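Cytosol aminopeptidase (Coxiella burnetii, PDB 3IJ3) probably acts as a manganese-dependent metalloaminopeptidase of the M17 family, removing amino-terminal residues from peptides. Local coordinates at residues D27-F37 with K152-V163. Residues are numbered along the deposited sequence; the frame is centred on the assembly and turned at random.
Sequences DCYLTEKKKNF and KLFLPQAHRKRV. With SO4 (sulfate ion), chain H.
Cys28 O accepts Leu153 N at 3.0 Å, the first rung of a parallel ladder that adds strand 29-30 as the outermost strand of the mixed sheet in the N-terminal domain, beside strand 151-154. Leu30 N then donates to Leu153 O, and Leu30 O accepts Leu155 N (2.9 Å), continuing the parallel register, with Tyr29 paired to Leu153 and Leu30 to Phe154. The Tyr29 ring has Cys28 SG over one face and Leu155 CD2 over the opposite face, both offset toward the rim; CD2 lies 4.1 Å from the ring centroid and 18° off its normal, a CH-pi contact. The Tyr29 hydroxyl bonds to Leu130 O of helix 123-135 and touches Val163 CG1 of helix 157-178 at 3.4 Å. On the other sheet face, Leu30 CD2 packs against Lys152 CD. Thr31 CB stands 3.6 Å above the centre of the Arg160 guanidinium, whose NE and NH2 both donate side-on to Leu155 O, NH2 at 2.7 Å. Beyond the ladder, with CG anti to the backbone N (chi1 175°), the Phe154 ring reaches Lys33, whose CB lies 3.7 Å from Phe154 CZ. The Phe37 and Phe154 planes differ by 27° but are slid apart with little overlap, Phe37 CE2 lying 3.6 Å from Phe154 CG.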
ATOM      1  N   ASP A  27     -35.869  29.358 -15.398  1.00 32.78           N
ATOM      2  CA  ASP A  27     -36.758  30.063 -14.462  1.00 31.88           C
ATOM      3  C   ASP A  27     -36.010  30.925 -13.418  1.00 29.22           C
ATOM      4  O   ASP A  27     -36.636  31.474 -12.521  1.00 30.66           O
ATOM      5  CB  ASP A  27     -37.774  29.137 -13.805  1.00 33.54           C
ATOM      6  CG  ASP A  27     -37.151  28.127 -12.880  1.00 38.38           C
ATOM      7  OD1 ASP A  27     -35.921  28.190 -12.645  1.00 44.53           O
ATOM      8  OD2 ASP A  27     -37.914  27.266 -12.374  1.00 44.84           O
ATOM      9  N   CYS A  28     -34.685  31.018 -13.522  1.00 24.49           N
ATOM     10  CA  CYS A  28     -33.923  31.942 -12.666  1.00 22.36           C
ATOM     11  C   CYS A  28     -33.962  33.358 -13.283  1.00 19.20           C
ATOM     12  O   CYS A  28     -33.491  34.327 -12.670  1.00 16.98           O
ATOM     13  CB  CYS A  28     -32.477  31.489 -12.510  1.00 21.20           C
ATOM     14  SG  CYS A  28     -31.617  31.265 -14.054  1.00 24.41           S
ATOM     15  N   TYR A  29     -34.503  33.471 -14.501  1.00 17.51           N
ATOM     16  CA  TYR A  29     -34.574  34.755 -15.196  1.00 16.84           C
ATOM     17  C   TYR A  29     -35.983  35.253 -15.399  1.00 17.90           C
ATOM     18  O   TYR A  29     -36.931  34.471 -15.457  1.00 17.45           O
ATOM     19  CB  TYR A  29     -33.922  34.674 -16.583  1.00 16.69           C
ATOM     20  CG  TYR A  29     -32.453  34.350 -16.585  1.00 14.38           C
ATOM     21  CD1 TYR A  29     -31.536  35.224 -16.022  1.00 14.26           C
ATOM     22  CD2 TYR A  29     -31.969  33.211 -17.220  1.00 16.76           C
ATOM     23  CE1 TYR A  29     -30.165  34.948 -16.038  1.00 12.89           C
ATOM     24  CE2 TYR A  29     -30.615  32.928 -17.247  1.00 17.15           C
ATOM     25  CZ  TYR A  29     -29.721  33.795 -16.637  1.00 13.02           C
ATOM     26  OH  TYR A  29     -28.394  33.516 -16.682  1.00 14.01           O
ATOM     27  N   LEU A  30     -36.094  36.577 -15.528  1.00 17.43           N
ATOM     28  CA  LEU A  30     -37.344  37.247 -15.812  1.00 18.14           C
ATOM     29  C   LEU A  30     -37.202  37.849 -17.193  1.00 18.79           C
ATOM     30  O   LEU A  30     -36.143  38.367 -17.535  1.00 16.53           O
ATOM     31  CB  LEU A  30     -37.622  38.338 -14.784  1.00 18.99           C
ATOM     32  CG  LEU A  30     -37.797  37.834 -13.361  1.00 20.94           C
ATOM     33  CD1 LEU A  30     -37.851  39.002 -12.397  1.00 20.28           C
ATOM     34  CD2 LEU A  30     -39.030  36.968 -13.248  1.00 25.64           C
ATOM     35  N   THR A  31     -38.253  37.788 -18.005  1.00 21.12           N
ATOM     36  CA  THR A  31     -38.155  38.318 -19.363  1.00 23.66           C
ATOM     37  C   THR A  31     -39.071  39.503 -19.676  1.00 24.88           C
ATOM     38  O   THR A  31     -38.911  40.121 -20.722  1.00 27.37           O
ATOM     39  CB  THR A  31     -38.287  37.187 -20.409  1.00 24.64           C
ATOM     40  OG1 THR A  31     -39.483  36.454 -20.166  1.00 27.58           O
ATOM     41  CG2 THR A  31     -37.080  36.229 -20.301  1.00 25.28           C
ATOM     42  N   GLU A  32     -39.996  39.849 -18.784  1.00 25.72           N
ATOM     43  CA  GLU A  32     -40.844  41.027 -19.013  1.00 26.74           C
ATOM     44  C   GLU A  32     -40.221  42.226 -18.305  1.00 26.38           C
ATOM     45  O   GLU A  32     -40.118  42.242 -17.079  1.00 26.34           O
ATOM     46  CB  GLU A  32     -42.278  40.826 -18.517  1.00 27.25           C
ATOM     47  CG  GLU A  32     -43.149  42.098 -18.716  1.00 31.38           C
ATOM     48  CD  GLU A  32     -44.606  41.926 -18.303  1.00 35.78           C
ATOM     49  OE1 GLU A  32     -45.033  40.778 -18.034  1.00 41.01           O
ATOM     50  OE2 GLU A  32     -45.325  42.949 -18.264  1.00 38.82           O
ATOM     51  N   LYS A  33     -39.824  43.236 -19.073  1.00 26.32           N
ATOM     52  CA  LYS A  33     -39.181  44.413 -18.493  1.00 27.12           C
ATOM     53  C   LYS A  33     -40.143  45.234 -17.630  1.00 26.58           C
ATOM     54  O   LYS A  33     -41.283  45.482 -18.027  1.00 26.40           O
ATOM     55  CB  LYS A  33     -38.562  45.292 -19.587  1.00 27.63           C
ATOM     56  CG  LYS A  33     -37.661  46.384 -19.033  1.00 31.14           C
ATOM     57  CD  LYS A  33     -36.888  47.092 -20.125  1.00 34.80           C
ATOM     58  CE  LYS A  33     -35.877  48.063 -19.534  1.00 35.56           C
ATOM     59  NZ  LYS A  33     -35.097  48.739 -20.610  1.00 39.49           N
ATOM     60  N   LYS A  34     -39.665  45.649 -16.457  1.00 26.23           N
ATOM     61  CA  LYS A  34     -40.454  46.451 -15.511  1.00 26.70           C
ATOM     62  C   LYS A  34     -39.608  47.526 -14.843  1.00 26.25           C
ATOM     63  O   LYS A  34     -38.387  47.395 -14.738  1.00 25.63           O
ATOM     64  CB  LYS A  34     -41.084  45.572 -14.433  1.00 27.20           C
ATOM     65  CG  LYS A  34     -42.082  44.589 -14.978  1.00 29.38           C
ATOM     66  CD  LYS A  34     -42.762  43.828 -13.869  1.00 31.18           C
ATOM     67  CE  LYS A  34     -43.813  42.884 -14.436  1.00 32.40           C
ATOM     68  NZ  LYS A  34     -44.567  42.206 -13.357  1.00 33.03           N
ATOM     69  N   LYS A  35     -40.275  48.586 -14.380  1.00 25.45           N
ATOM     70  CA  LYS A  35     -39.602  49.706 -13.728  1.00 25.85           C
ATOM     71  C   LYS A  35     -39.415  49.555 -12.217  1.00 23.72           C
ATOM     72  O   LYS A  35     -38.874  50.456 -11.577  1.00 25.27           O
ATOM     73  CB  LYS A  35     -40.358  51.021 -14.028  1.00 26.76           C
ATOM     74  CG  LYS A  35     -40.313  51.452 -15.483  1.00 30.80           C
ATOM     75  CD  LYS A  35     -38.886  51.800 -15.916  1.00 36.15           C
ATOM     76  CE  LYS A  35     -38.853  52.394 -17.318  1.00 40.35           C
ATOM     77  NZ  LYS A  35     -37.451  52.667 -17.753  1.00 43.82           N
ATOM     78  N   ASN A  36     -39.831  48.424 -11.647  1.00 21.36           N
ATOM     79  CA  ASN A  36     -39.706  48.200 -10.203  1.00 18.91           C
ATOM     80  C   ASN A  36     -38.781  47.047  -9.753  1.00 18.07           C
ATOM     81  O   ASN A  36     -38.945  46.513  -8.646  1.00 18.12           O
ATOM     82  CB  ASN A  36     -41.092  48.030  -9.575  1.00 19.79           C
ATOM     83  CG  ASN A  36     -41.907  46.934 -10.228  1.00 19.20           C
ATOM     84  OD1 ASN A  36     -41.399  46.183 -11.073  1.00 17.48           O
ATOM     85  ND2 ASN A  36     -43.194  46.838  -9.846  1.00 13.61           N
ATOM     86  N   PHE A  37     -37.826  46.651 -10.593  1.00 15.92           N
ATOM     87  CA  PHE A  37     -36.892  45.607 -10.166  1.00 14.41           C
ATOM     88  C   PHE A  37     -35.891  46.192  -9.166  1.00 13.53           C
ATOM     89  O   PHE A  37     -35.618  47.381  -9.206  1.00 14.49           O
ATOM     90  CB  PHE A  37     -36.099  45.045 -11.338  1.00 13.28           C
ATOM     91  CG  PHE A  37     -36.914  44.332 -12.372  1.00 15.52           C
ATOM     92  CD1 PHE A  37     -37.870  43.406 -12.012  1.00 20.02           C
ATOM     93  CD2 PHE A  37     -36.621  44.497 -13.724  1.00 19.00           C
ATOM     94  CE1 PHE A  37     -38.594  42.709 -12.994  1.00 22.32           C
ATOM     95  CE2 PHE A  37     -37.335  43.802 -14.700  1.00 21.24           C
ATOM     96  CZ  PHE A  37     -38.314  42.910 -14.330  1.00 19.49           C
ATOM     97  N   LYS A 152     -34.636  36.137  -8.605  1.00 15.84           N
ATOM     98  CA  LYS A 152     -34.635  36.018 -10.072  1.00 15.59           C
ATOM     99  C   LYS A 152     -34.067  37.290 -10.664  1.00 14.29           C
ATOM    100  O   LYS A 152     -34.160  38.357 -10.050  1.00 14.49           O
ATOM    101  CB  LYS A 152     -36.023  35.747 -10.612  1.00 16.74           C
ATOM    102  CG  LYS A 152     -36.614  34.431 -10.111  1.00 20.33           C
ATOM    103  CD  LYS A 152     -37.888  34.123 -10.876  1.00 27.99           C
ATOM    104  CE  LYS A 152     -38.519  32.793 -10.469  1.00 30.23           C
ATOM    105  NZ  LYS A 152     -39.648  32.503 -11.417  1.00 35.41           N
ATOM    106  N   LEU A 153     -33.463  37.169 -11.846  1.00 12.15           N
ATOM    107  CA  LEU A 153     -32.805  38.296 -12.499  1.00 10.78           C
ATOM    108  C   LEU A 153     -33.389  38.598 -13.855  1.00 12.09           C
ATOM    109  O   LEU A 153     -33.622  37.689 -14.672  1.00 11.00           O
ATOM    110  CB  LEU A 153     -31.316  37.982 -12.672  1.00 11.19           C
ATOM    111  CG  LEU A 153     -30.338  39.076 -13.088  1.00 12.60           C
ATOM    112  CD1 LEU A 153     -30.255  40.172 -11.986  1.00 11.84           C
ATOM    113  CD2 LEU A 153     -28.929  38.461 -13.320  1.00  9.10           C
ATOM    114  N   PHE A 154     -33.591  39.885 -14.126  1.00 11.01           N
ATOM    115  CA  PHE A 154     -34.078  40.287 -15.402  1.00 12.15           C
ATOM    116  C   PHE A 154     -33.032  40.014 -16.488  1.00 11.96           C
ATOM    117  O   PHE A 154     -31.851  40.342 -16.319  1.00 12.12           O
ATOM    118  CB  PHE A 154     -34.443  41.763 -15.405  1.00 13.13           C
ATOM    119  CG  PHE A 154     -34.852  42.261 -16.754  1.00 14.40           C
ATOM    120  CD1 PHE A 154     -35.970  41.738 -17.372  1.00 15.31           C
ATOM    121  CD2 PHE A 154     -34.115  43.233 -17.413  1.00 14.65           C
ATOM    122  CE1 PHE A 154     -36.360  42.181 -18.636  1.00 16.24           C
ATOM    123  CE2 PHE A 154     -34.497  43.676 -18.668  1.00 17.31           C
ATOM    124  CZ  PHE A 154     -35.616  43.137 -19.281  1.00 17.82           C
ATOM    125  N   LEU A 155     -33.475  39.412 -17.598  1.00 11.62           N
ATOM    126  CA  LEU A 155     -32.601  39.140 -18.738  1.00 11.58           C
ATOM    127  C   LEU A 155     -33.070  39.982 -19.942  1.00 11.99           C
ATOM    128  O   LEU A 155     -34.090  39.657 -20.554  1.00 13.93           O
ATOM    129  CB  LEU A 155     -32.608  37.644 -19.073  1.00 12.35           C
ATOM    130  CG  LEU A 155     -31.775  37.163 -20.260  1.00 11.06           C
ATOM    131  CD1 LEU A 155     -30.340  37.579 -20.151  1.00 11.63           C
ATOM    132  CD2 LEU A 155     -31.880  35.610 -20.368  1.00 14.32           C
ATOM    133  N   PRO A 156     -32.327  41.044 -20.291  1.00 12.94           N
ATOM    134  CA  PRO A 156     -32.716  41.928 -21.406  1.00 15.16           C
ATOM    135  C   PRO A 156     -32.783  41.189 -22.741  1.00 15.52           C
ATOM    136  O   PRO A 156     -31.999  40.266 -22.992  1.00 14.20           O
ATOM    137  CB  PRO A 156     -31.617  42.997 -21.434  1.00 15.84           C
ATOM    138  CG  PRO A 156     -30.882  42.861 -20.174  1.00 18.18           C
ATOM    139  CD  PRO A 156     -31.064  41.473 -19.664  1.00 13.73           C
ATOM    140  N   GLN A 157     -33.691  41.623 -23.599  1.00 15.39           N
ATOM    141  CA  GLN A 157     -33.939  40.969 -24.880  1.00 17.58           C
ATOM    142  C   GLN A 157     -32.685  40.882 -25.754  1.00 16.70           C
ATOM    143  O   GLN A 157     -32.464  39.865 -26.443  1.00 17.83           O
ATOM    144  CB  GLN A 157     -35.109  41.678 -25.595  1.00 19.55           C
ATOM    145  CG  GLN A 157     -35.794  40.831 -26.671  1.00 24.87           C
ATOM    146  CD  GLN A 157     -34.960  40.680 -27.917  1.00 32.50           C
ATOM    147  OE1 GLN A 157     -34.300  41.629 -28.347  1.00 38.68           O
ATOM    148  NE2 GLN A 157     -35.003  39.490 -28.527  1.00 36.47           N
ATOM    149  N   ALA A 158     -31.840  41.905 -25.684  1.00 17.23           N
ATOM    150  CA  ALA A 158     -30.608  41.950 -26.490  1.00 17.70           C
ATOM    151  C   ALA A 158     -29.628  40.816 -26.178  1.00 17.12           C
ATOM    152  O   ALA A 158     -28.831  40.417 -27.033  1.00 17.26           O
ATOM    153  CB  ALA A 158     -29.914  43.308 -26.303  1.00 18.24           C
ATOM    154  N   HIS A 159     -29.696  40.284 -24.962  1.00 15.33           N
ATOM    155  CA  HIS A 159     -28.784  39.237 -24.534  1.00 15.15           C
ATOM    156  C   HIS A 159     -29.477  37.929 -24.230  1.00 14.09           C
ATOM    157  O   HIS A 159     -28.821  36.951 -23.882  1.00 11.99           O
ATOM    158  CB  HIS A 159     -28.075  39.689 -23.256  1.00 16.62           C
ATOM    159  CG  HIS A 159     -27.344  40.979 -23.418  1.00 21.19           C
ATOM    160  ND1 HIS A 159     -26.088  41.047 -23.981  1.00 25.31           N
ATOM    161  CD2 HIS A 159     -27.703  42.249 -23.126  1.00 26.38           C
ATOM    162  CE1 HIS A 159     -25.698  42.310 -24.010  1.00 28.03           C
ATOM    163  NE2 HIS A 159     -26.661  43.060 -23.506  1.00 26.71           N
ATOM    164  N   ARG A 160     -30.787  37.896 -24.412  1.00 12.96           N
ATOM    165  CA  ARG A 160     -31.592  36.745 -24.012  1.00 13.82           C
ATOM    166  C   ARG A 160     -31.246  35.438 -24.703  1.00 12.63           C
ATOM    167  O   ARG A 160     -31.082  34.408 -24.026  1.00 11.08           O
ATOM    168  CB  ARG A 160     -33.064  37.085 -24.197  1.00 14.98           C
ATOM    169  CG  ARG A 160     -34.065  36.127 -23.569  1.00 19.04           C
ATOM    170  CD  ARG A 160     -35.442  36.823 -23.593  1.00 23.65           C
ATOM    171  NE  ARG A 160     -35.444  38.060 -22.780  1.00 25.99           N
ATOM    172  CZ  ARG A 160     -36.378  39.024 -22.848  1.00 29.78           C
ATOM    173  NH1 ARG A 160     -37.386  38.917 -23.714  1.00 29.18           N
ATOM    174  NH2 ARG A 160     -36.294  40.118 -22.071  1.00 24.59           N
ATOM    175  N   LYS A 161     -31.131  35.464 -26.034  1.00 11.02           N
ATOM    176  CA  LYS A 161     -30.823  34.248 -26.780  1.00 12.28           C
ATOM    177  C   LYS A 161     -29.434  33.693 -26.416  1.00 10.99           C
ATOM    178  O   LYS A 161     -29.273  32.497 -26.145  1.00  8.98           O
ATOM    179  CB  LYS A 161     -30.888  34.480 -28.294  1.00 12.77           C
ATOM    180  CG  LYS A 161     -30.757  33.164 -29.119  1.00 16.27           C
ATOM    181  CD  LYS A 161     -30.542  33.396 -30.594  1.00 21.23           C
ATOM    182  CE  LYS A 161     -30.696  32.114 -31.393  1.00 24.30           C
ATOM    183  NZ  LYS A 161     -29.999  30.942 -30.827  1.00 19.69           N
ATOM    184  N   ARG A 162     -28.423  34.551 -26.434  1.00 12.11           N
ATOM    185  CA  ARG A 162     -27.066  34.081 -26.150  1.00 12.38           C
ATOM    186  C   ARG A 162     -26.943  33.538 -24.730  1.00 10.62           C
ATOM    187  O   ARG A 162     -26.330  32.486 -24.513  1.00  9.54           O
ATOM    188  CB  ARG A 162     -26.080  35.208 -26.337  1.00 15.14           C
ATOM    189  CG  ARG A 162     -24.636  34.788 -26.244  1.00 22.24           C
ATOM    190  CD  ARG A 162     -24.166  34.044 -27.445  1.00 29.69           C
ATOM    191  NE  ARG A 162     -24.259  34.865 -28.658  1.00 36.22           N
ATOM    192  CZ  ARG A 162     -23.629  34.591 -29.798  1.00 39.47           C
ATOM    193  NH1 ARG A 162     -23.782  35.395 -30.845  1.00 42.05           N
ATOM    194  NH2 ARG A 162     -22.826  33.535 -29.891  1.00 38.36           N
ATOM    195  N   VAL A 163     -27.485  34.254 -23.753  1.00  8.83           N
ATOM    196  CA  VAL A 163     -27.410  33.787 -22.373  1.00 10.14           C
ATOM    197  C   VAL A 163     -28.212  32.478 -22.171  1.00 10.11           C
ATOM    198  O   VAL A 163     -27.737  31.549 -21.510  1.00 10.10           O
ATOM    199  CB  VAL A 163     -27.846  34.891 -21.371  1.00 11.26           C
ATOM    200  CG1 VAL A 163     -28.029  34.295 -19.980  1.00  8.75           C
ATOM    201  CG2 VAL A 163     -26.831  36.038 -21.379  1.00 11.13           C
TER
HETATM  202  S   SO4 H 465     -27.397  35.709 -30.746  0.50 41.14           S
HETATM  203  O1  SO4 H 465     -28.238  36.752 -30.151  0.50 35.78           O
HETATM  204  O2  SO4 H 465     -28.017  35.229 -31.982  0.50 39.74           O
HETATM  205  O3  SO4 H 465     -26.091  36.264 -31.075  0.50 38.06           O
HETATM  206  O4  SO4 H 465     -27.248  34.603 -29.812  0.50 38.71           O